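Local coordinates for protein 11R-lipoxygenase (PDB 3VF1) that probably oxygenates polyunsaturated fatty acids as a calcium-regulated dioxygenase that carries one catalytic non-heme iron, at residues Met429-Asn432 and Thr433-Arg436. Sequence-based numbering, arbitrary orientation.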
loop_
_atom_site.group_PDB
_atom_site.type_symbol
_atom_site.label_atom_id
_atom_site.label_comp_id
_atom_site.label_asym_id
_atom_site.label_seq_id
_atom_site.Cartn_x
_atom_site.Cartn_y
_atom_site.Cartn_z
ATOM N N MET A 429 6.877 -6.777 3.425
ATOM C CA MET A 429 7.521 -8.021 3.011
ATOM C C MET A 429 6.668 -9.231 3.379
ATOM O O MET A 429 6.527 -10.166 2.589
ATOM C CB MET A 429 8.912 -8.148 3.635
ATOM C CG MET A 429 9.998 -7.406 2.870
ATOM S SD MET A 429 11.641 -7.571 3.604
ATOM C CE MET A 429 11.430 -6.652 5.122
ATOM N N ALA A 430 6.097 -9.210 4.579
ATOM C CA ALA A 430 5.240 -10.301 5.031
ATOM C C ALA A 430 4.039 -10.489 4.108
ATOM O O ALA A 430 3.796 -11.592 3.615
ATOM C CB ALA A 430 4.776 -10.051 6.459
ATOM N N ILE A 431 3.290 -9.414 3.873
ATOM C CA ILE A 431 2.062 -9.499 3.086
ATOM C C ILE A 431 2.328 -9.876 1.629
ATOM O O ILE A 431 1.543 -10.603 1.021
ATOM C CB ILE A 431 1.252 -8.180 3.128
ATOM C CG1 ILE A 431 -0.114 -8.370 2.462
ATOM C CG2 ILE A 431 2.009 -7.053 2.438
ATOM C CD1 ILE A 431 -0.953 -9.474 3.074
ATOM N N ASN A 432 3.429 -9.385 1.069
ATOM C CA ASN A 432 3.770 -9.684 -0.319
ATOM C C ASN A 432 4.209 -11.132 -0.506
ATOM O O ASN A 432 3.968 -11.729 -1.553
ATOM C CB ASN A 432 4.864 -8.744 -0.823
ATOM C CG ASN A 432 4.328 -7.383 -1.203
ATOM O OD1 ASN A 432 3.189 -7.038 -0.887
ATOM N ND2 ASN A 432 5.148 -6.599 -1.888
ATOM N N THR A 433 4.861 -11.691 0.507
ATOM C CA THR A 433 5.267 -13.089 0.460
ATOM C C THR A 433 4.025 -13.967 0.454
ATOM O O THR A 433 3.960 -14.962 -0.266
ATOM C CB THR A 433 6.154 -13.469 1.658
ATOM O OG1 THR A 433 7.360 -12.693 1.635
ATOM C CG2 THR A 433 6.512 -14.947 1.608
ATOM N N LEU A 434 3.039 -13.589 1.263
ATOM C CA LEU A 434 1.759 -14.281 1.285
ATOM C C LEU A 434 1.051 -14.091 -0.052
ATOM O O LEU A 434 0.488 -15.035 -0.608
ATOM C CB LEU A 434 0.883 -13.746 2.418
ATOM C CG LEU A 434 -0.482 -14.418 2.588
ATOM C CD1 LEU A 434 -0.319 -15.842 3.096
ATOM C CD2 LEU A 434 -1.366 -13.608 3.520
ATOM N N GLY A 435 1.087 -12.864 -0.563
ATOM C CA GLY A 435 0.464 -12.545 -1.834
ATOM C C GLY A 435 1.011 -13.391 -2.968
ATOM O O GLY A 435 0.264 -13.853 -3.831
ATOM N N ARG A 436 2.322 -13.601 -2.964
ATOM C CA ARG A 436 2.966 -14.388 -4.008
ATOM C C ARG A 436 2.517 -15.848 -3.996
ATOM O O ARG A 436 2.770 -16.586 -4.946
ATOM C CB ARG A 436 4.490 -14.306 -3.878
ATOM C CG ARG A 436 5.101 -13.105 -4.583
ATOM C CD ARG A 436 6.620 -13.124 -4.515
ATOM N NE ARG A 436 7.120 -12.711 -3.207
ATOM C CZ ARG A 436 7.310 -11.446 -2.837
ATOM N NH1 ARG A 436 7.040 -10.450 -3.671
ATOM N NH2 ARG A 436 7.770 -11.174 -1.624
#
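Met429 O is gripped twice by Thr433: the hydroxyl OG1 gives it a hydrogen bond of 2.8 Å, and the backbone N of Thr433 reaches the same Met429 O at 3.1 Å. The two donors arrive from opposite faces of the carbonyl plane. Thr433 OG1 stands anti to its own carbonyl carbon (chi1 -62°), a torsion that turns the hydroxyl back along the helix onto the preceding turn. Thr433 is buried, and its hydroxyl is satisfied within the helix by the carbonyl one turn back. One turn on, Arg436 N bonds to Asn432 O at 2.9 Å. The Arg436 chain, bent at chi3 (-77°), folds its guanidinium back across this carbonyl, and Asn432 O sits 3.6 Å above the guanidinium plane, over its centre. This is an approach to a face, not an N-H bond; a salt bridge from NH2 reaches Glu401 OE2. These i to i+4 pairs lie within helix 428-438 of the lipoxygenase catalytic domain, beside the long helix 369-410 that supplies iron ligands His392 and His397. Asn432 ND2 ties the two helices together through hydrogen bonds to His397 O and Glu401 OE1, so Asn432 ND2 and Arg436 NH2 hold the two oxygens of Glu401. On another flank, Ile431 CD1 meets Leu434 CD2 at 4.2 Å, while the Ile431 side chain also touches His397, and its nearest atom lies about 6 Å from the bound iron.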